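Local atomic coordinates of putative tetR-family transcriptional regulator (Streptomyces coelicolor, PDB entry 3FIW), a protein that probably binds operator DNA through a predicted helix-turn-helix motif and regulates transcription, most likely as a repressor of the TetR family. Residues A[132-137]-A[145-150]; A[82-87]-A[108-113]. All blocks are in the same frame, centred on the assembly; numbering follows the deposited sequence.

Interaction 1. Residues A[132-137]-A[145-150]; sequences RVRRKM and VPERHA
Met137 meets Ala150 in the buried part of this contact, and Glu147 and Arg134 close its outer side; it joins two consecutive helices of the all-helical C-terminal domain of a TetR-family regulator, where helix 130-142 turns back through a short loop into helix 147-170. Met137, a selenomethionine, has its CG anti to the backbone N (chi1 -155°), and the bend at chi2 carries SE to 3.8 Å from Ala150 CB. The small methyl of Ala150 is consistent with the close approach of the backbones here, with the CA atoms of Met137 and Ala150 7.0 Å apart. Both residues are buried, and Met154, further along helix 147-170, also packs on Met137. Toward the more open side, Glu147 crosses Met137 at about a right angle and sets OE2 3.9 Å from Met137 CG. The same oxygen receives Arg134, whose side chain starts away from the partner helix but bends back at chi2 and chi3 to form a salt bridge. Gln151 adds a weak hydrogen bond to OE2. The guanidinium and carboxylate planes stand 37° apart, and the hydrogen bond within the ion pair is weak: Arg134 NH2 lies 3.1 Å from Glu147 OE2, with an N-H...O angle of only 127°.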
loop_
_atom_site.group_PDB
_atom_site.type_symbol
_atom_site.label_atom_id
_atom_site.label_comp_id
_atom_site.label_asym_id
_atom_site.label_seq_id
_atom_site.Cartn_x
_atom_site.Cartn_y
_atom_site.Cartn_z
ATOM N N ARG A 132 -20.439 -11.268 3.040
ATOM C CA ARG A 132 -19.203 -12.057 3.012
ATOM C C ARG A 132 -18.252 -11.692 4.150
ATOM O O ARG A 132 -17.632 -12.572 4.746
ATOM C CB ARG A 132 -18.468 -11.887 1.675
ATOM C CG ARG A 132 -19.133 -12.590 0.506
ATOM C CD ARG A 132 -18.241 -12.565 -0.739
ATOM N NE ARG A 132 -17.096 -13.445 -0.562
ATOM C CZ ARG A 132 -17.070 -14.719 -0.921
ATOM N NH1 ARG A 132 -18.133 -15.269 -1.513
ATOM N NH2 ARG A 132 -15.976 -15.446 -0.691
ATOM N N VAL A 133 -18.108 -10.395 4.429
ATOM C CA VAL A 133 -17.210 -9.939 5.497
ATOM C C VAL A 133 -17.707 -10.485 6.843
ATOM O O VAL A 133 -16.911 -10.874 7.689
ATOM C CB VAL A 133 -17.087 -8.393 5.519
ATOM C CG1 VAL A 133 -16.307 -7.910 6.750
ATOM C CG2 VAL A 133 -16.437 -7.874 4.215
ATOM N N ARG A 134 -19.027 -10.538 7.010
ATOM C CA ARG A 134 -19.640 -10.974 8.263
ATOM C C ARG A 134 -19.535 -12.474 8.438
ATOM O O ARG A 134 -19.386 -12.951 9.556
ATOM C CB ARG A 134 -21.115 -10.544 8.318
ATOM C CG ARG A 134 -21.874 -10.868 9.628
ATOM C CD ARG A 134 -21.476 -9.919 10.769
ATOM N NE ARG A 134 -20.534 -10.487 11.751
ATOM C CZ ARG A 134 -19.325 -9.987 12.052
ATOM N NH1 ARG A 134 -18.853 -8.887 11.449
ATOM N NH2 ARG A 134 -18.580 -10.590 12.983
ATOM N N ARG A 135 -19.625 -13.216 7.336
ATOM C CA ARG A 135 -19.549 -14.686 7.386
ATOM C C ARG A 135 -18.111 -15.157 7.727
ATOM O O ARG A 135 -17.915 -16.066 8.552
ATOM C CB ARG A 135 -20.057 -15.325 6.080
ATOM C CG ARG A 135 -21.549 -15.090 5.787
ATOM C CD ARG A 135 -22.183 -16.240 5.015
ATOM N NE ARG A 135 -23.487 -15.840 4.477
ATOM C CZ ARG A 135 -24.677 -16.269 4.917
ATOM N NH1 ARG A 135 -24.783 -17.160 5.908
ATOM N NH2 ARG A 135 -25.782 -15.813 4.336
ATOM N N LYS A 136 -17.139 -14.508 7.090
ATOM C CA LYS A 136 -15.717 -14.706 7.368
ATOM C C LYS A 136 -15.409 -14.379 8.821
ATOM O O LYS A 136 -14.770 -15.159 9.513
ATOM C CB LYS A 136 -14.870 -13.850 6.427
ATOM C CG LYS A 136 -14.822 -14.349 5.025
ATOM C CD LYS A 136 -13.993 -13.410 4.144
ATOM C CE LYS A 136 -14.071 -13.843 2.691
ATOM N NZ LYS A 136 -13.293 -12.896 1.881
HETATM N N MSE A 137 -15.898 -13.236 9.297
HETATM C CA MSE A 137 -15.695 -12.871 10.686
HETATM C C MSE A 137 -16.337 -13.855 11.657
HETATM O O MSE A 137 -15.693 -14.220 12.638
HETATM C CB MSE A 137 -16.207 -11.475 10.964
HETATM C CG MSE A 137 -15.507 -10.840 12.148
HETATM SE SE MSE A 137 -13.643 -10.453 11.660
HETATM C CE MSE A 137 -13.810 -9.143 10.185
ATOM N N VAL A 145 -11.039 -17.438 17.678
ATOM C CA VAL A 145 -10.383 -16.129 17.580
ATOM C C VAL A 145 -11.266 -15.027 18.217
ATOM O O VAL A 145 -12.409 -14.827 17.804
ATOM C CB VAL A 145 -10.013 -15.737 16.081
ATOM C CG1 VAL A 145 -9.183 -14.458 16.052
ATOM C CG2 VAL A 145 -9.293 -16.886 15.329
ATOM N N PRO A 146 -10.743 -14.305 19.231
ATOM C CA PRO A 146 -11.529 -13.239 19.866
ATOM C C PRO A 146 -11.855 -12.160 18.834
ATOM O O PRO A 146 -10.985 -11.816 18.042
ATOM C CB PRO A 146 -10.575 -12.695 20.925
ATOM C CG PRO A 146 -9.625 -13.833 21.192
ATOM C CD PRO A 146 -9.415 -14.440 19.852
ATOM N N GLU A 147 -13.087 -11.651 18.831
ATOM C CA GLU A 147 -13.590 -10.798 17.748
ATOM C C GLU A 147 -12.734 -9.571 17.385
ATOM O O GLU A 147 -12.515 -9.313 16.210
ATOM C CB GLU A 147 -15.024 -10.322 18.005
ATOM C CG GLU A 147 -15.416 -9.228 17.002
ATOM C CD GLU A 147 -16.818 -9.374 16.462
ATOM O OE1 GLU A 147 -17.707 -9.750 17.261
ATOM O OE2 GLU A 147 -17.030 -9.090 15.250
ATOM N N ARG A 148 -12.317 -8.828 18.404
ATOM C CA ARG A 148 -11.568 -7.616 18.258
ATOM C C ARG A 148 -10.268 -7.949 17.568
ATOM O O ARG A 148 -9.926 -7.288 16.624
ATOM C CB ARG A 148 -11.313 -6.968 19.631
ATOM C CG ARG A 148 -10.388 -5.724 19.625
ATOM C CD ARG A 148 -11.045 -4.458 19.002
ATOM N NE ARG A 148 -10.327 -3.186 19.264
ATOM C CZ ARG A 148 -9.000 -3.034 19.457
ATOM N NH1 ARG A 148 -8.145 -4.074 19.425
ATOM N NH2 ARG A 148 -8.506 -1.813 19.680
ATOM N N HIS A 149 -9.588 -9.012 17.996
ATOM C CA HIS A 149 -8.358 -9.442 17.338
ATOM C C HIS A 149 -8.533 -9.924 15.887
ATOM O O HIS A 149 -7.688 -9.654 15.053
ATOM C CB HIS A 149 -7.632 -10.481 18.166
ATOM C CG HIS A 149 -7.272 -10.000 19.525
ATOM N ND1 HIS A 149 -6.369 -8.986 19.734
ATOM C CD2 HIS A 149 -7.717 -10.373 20.750
ATOM C CE1 HIS A 149 -6.256 -8.762 21.032
ATOM N NE2 HIS A 149 -7.069 -9.587 21.670
ATOM N N ALA A 150 -9.636 -10.622 15.608
ATOM C CA ALA A 150 -9.999 -11.103 14.260
ATOM C C ALA A 150 -10.148 -9.922 13.340
ATOM O O ALA A 150 -9.475 -9.873 12.306
ATOM C CB ALA A 150 -11.293 -11.957 14.284
#

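Interaction 2. Residues A[82-87]-A[108-113]; sequences APHAAE and RRTLLA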
loop_
_atom_site.group_PDB
_atom_site.type_symbol
_atom_site.label_atom_id
_atom_site.label_comp_id
_atom_site.label_asym_id
_atom_site.label_seq_id
_atom_site.Cartn_x
_atom_site.Cartn_y
_atom_site.Cartn_z
ATOM N N ALA A 82 -13.906 -9.478 -8.358
ATOM C CA ALA A 82 -14.810 -10.618 -8.552
ATOM C C ALA A 82 -14.122 -11.932 -8.214
ATOM O O ALA A 82 -14.710 -12.725 -7.510
ATOM C CB ALA A 82 -15.393 -10.653 -9.977
ATOM N N PRO A 83 -12.873 -12.151 -8.724
ATOM C CA PRO A 83 -12.133 -13.402 -8.409
ATOM C C PRO A 83 -11.937 -13.656 -6.893
ATOM O O PRO A 83 -12.035 -14.791 -6.424
ATOM C CB PRO A 83 -10.778 -13.227 -9.126
ATOM C CG PRO A 83 -11.007 -12.166 -10.187
ATOM C CD PRO A 83 -12.101 -11.260 -9.624
ATOM N N HIS A 84 -11.681 -12.622 -6.115
ATOM C CA HIS A 84 -11.694 -12.788 -4.671
ATOM C C HIS A 84 -13.074 -13.223 -4.124
ATOM O O HIS A 84 -13.157 -14.093 -3.253
ATOM C CB HIS A 84 -11.170 -11.527 -3.940
ATOM C CG HIS A 84 -10.838 -11.765 -2.492
ATOM N ND1 HIS A 84 -11.347 -10.990 -1.469
ATOM C CD2 HIS A 84 -10.064 -12.713 -1.902
ATOM C CE1 HIS A 84 -10.907 -11.461 -0.309
ATOM N NE2 HIS A 84 -10.121 -12.499 -0.549
ATOM N N ALA A 85 -14.148 -12.613 -4.651
ATOM C CA ALA A 85 -15.519 -12.935 -4.248
ATOM C C ALA A 85 -15.961 -14.285 -4.722
ATOM O O ALA A 85 -16.939 -14.843 -4.225
ATOM C CB ALA A 85 -16.477 -11.871 -4.760
ATOM N N ALA A 86 -15.278 -14.815 -5.726
ATOM C CA ALA A 86 -15.620 -16.155 -6.224
ATOM C C ALA A 86 -15.109 -17.285 -5.325
ATOM O O ALA A 86 -15.430 -18.439 -5.565
ATOM C CB ALA A 86 -15.090 -16.348 -7.649
ATOM N N GLU A 87 -14.296 -16.977 -4.308
ATOM C CA GLU A 87 -13.717 -18.039 -3.468
ATOM C C GLU A 87 -14.737 -18.618 -2.503
ATOM O O GLU A 87 -15.585 -17.878 -2.020
ATOM C CB GLU A 87 -12.540 -17.493 -2.676
ATOM C CG GLU A 87 -11.391 -17.113 -3.552
ATOM C CD GLU A 87 -10.586 -18.291 -3.951
ATOM O OE1 GLU A 87 -9.951 -18.890 -3.059
ATOM O OE2 GLU A 87 -10.558 -18.626 -5.145
ATOM N N ARG A 108 -4.255 -10.951 -2.371
ATOM C CA ARG A 108 -3.040 -10.708 -3.116
ATOM C C ARG A 108 -3.154 -11.131 -4.584
ATOM O O ARG A 108 -2.894 -10.365 -5.488
ATOM C CB ARG A 108 -1.867 -11.423 -2.456
ATOM C CG ARG A 108 -0.538 -11.108 -3.196
ATOM C CD ARG A 108 0.663 -11.353 -2.349
ATOM N NE ARG A 108 1.908 -11.283 -3.123
ATOM C CZ ARG A 108 2.456 -12.282 -3.817
ATOM N NH1 ARG A 108 1.899 -13.489 -3.849
ATOM N NH2 ARG A 108 3.596 -12.070 -4.472
ATOM N N ARG A 109 -3.500 -12.388 -4.809
ATOM C CA ARG A 109 -3.645 -12.949 -6.135
ATOM C C ARG A 109 -4.618 -12.065 -6.964
ATOM O O ARG A 109 -4.352 -11.728 -8.128
ATOM C CB ARG A 109 -4.140 -14.400 -6.018
ATOM C CG ARG A 109 -4.359 -15.170 -7.344
ATOM C CD ARG A 109 -5.149 -16.498 -7.123
ATOM N NE ARG A 109 -4.453 -17.320 -6.138
ATOM C CZ ARG A 109 -4.950 -17.710 -4.957
ATOM N NH1 ARG A 109 -6.209 -17.427 -4.602
ATOM N NH2 ARG A 109 -4.196 -18.455 -4.158
ATOM N N THR A 110 -5.698 -11.631 -6.328
ATOM C CA THR A 110 -6.689 -10.805 -7.022
ATOM C C THR A 110 -6.075 -9.500 -7.498
ATOM O O THR A 110 -6.278 -9.137 -8.667
ATOM C CB THR A 110 -7.951 -10.610 -6.196
ATOM O OG1 THR A 110 -8.480 -11.905 -5.866
ATOM C CG2 THR A 110 -9.029 -9.888 -6.976
ATOM N N LEU A 111 -5.262 -8.848 -6.644
ATOM C CA LEU A 111 -4.758 -7.535 -6.934
ATOM C C LEU A 111 -3.728 -7.658 -8.032
ATOM O O LEU A 111 -3.691 -6.826 -8.951
ATOM C CB LEU A 111 -4.172 -6.884 -5.658
ATOM C CG LEU A 111 -5.128 -6.476 -4.513
ATOM C CD1 LEU A 111 -4.319 -5.898 -3.331
ATOM C CD2 LEU A 111 -6.233 -5.437 -4.965
ATOM N N LEU A 112 -2.934 -8.742 -7.981
ATOM C CA LEU A 112 -1.894 -8.988 -8.997
ATOM C C LEU A 112 -2.427 -9.410 -10.366
ATOM O O LEU A 112 -1.659 -9.418 -11.388
ATOM C CB LEU A 112 -0.897 -10.040 -8.499
ATOM C CG LEU A 112 0.157 -9.658 -7.449
ATOM C CD1 LEU A 112 0.812 -10.913 -6.881
ATOM C CD2 LEU A 112 1.234 -8.732 -8.044
ATOM N N ALA A 113 -3.709 -9.770 -10.409
ATOM C CA ALA A 113 -4.318 -10.338 -11.621
ATOM C C ALA A 113 -4.525 -9.348 -12.755
ATOM O O ALA A 113 -4.774 -9.744 -13.887
ATOM C CB ALA A 113 -5.661 -11.021 -11.254
#
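Thr110 packs against His84 where the short helix 82-85 lies beside the C-terminal part of helix 96-112, a helix-helix contact within the all-helical TetR-family fold. The tight part is small. Thr110 points toward helix 82-85, and its OG1 comes within 3.3 Å of His84 CB, while its CB stands 4.0 Å from the same carbon. The two side chains cross at about a right angle. OG1 is also 3.3 Å from His84 N, but the angle is too poor for a hydrogen bond; the hydroxyl instead bonds to the carbonyl oxygen of Ser106, one turn back in its own helix. Because OG1 sits beside the backbone N of Thr110 (chi1 -56°), it can reach that carbonyl while CG2 is left to face His84 N at 3.9 Å. Replacing Thr110 by a glycine would probably open a gap beside His84 CB and leave the Ser106 carbonyl without its hydroxyl partner. Pro83 adds a looser edge, its CB 4.2 Å from Thr110 OG1. On the solvent side the contact thins out to a loose approach of two charged side chains. The end of the Arg109 side chain comes up to Glu87, and the opposite charges probably attract at long range, but Glu87 OE1 stays 4.3 Å from Arg109 NH1, beyond a salt bridge.

Overall arrangement
Along the chain the contacts come in series: interaction 2 closes before interaction 1 opens, and their centres lie 20 Å apart. Interaction 2, whose centre lies about 7 Å from the centre of the chain, joins helix 82-85 to helix 96-112; interaction 1, whose centre is about 17 Å from it, joins helices 130-142 and 147-170. Helix 130-142 ties them together, because Arg132 NH2 probably donates a hydrogen bond to Glu87 O at 2.8 Å and Lys136 reaches the ring of His84. Residues 82-87 are thus held by two helices of the C-terminal domain. Beyond interaction 1, His149 stacks on His207 of the second subunit, placing that end of helix 147-170 beside the dimer interface.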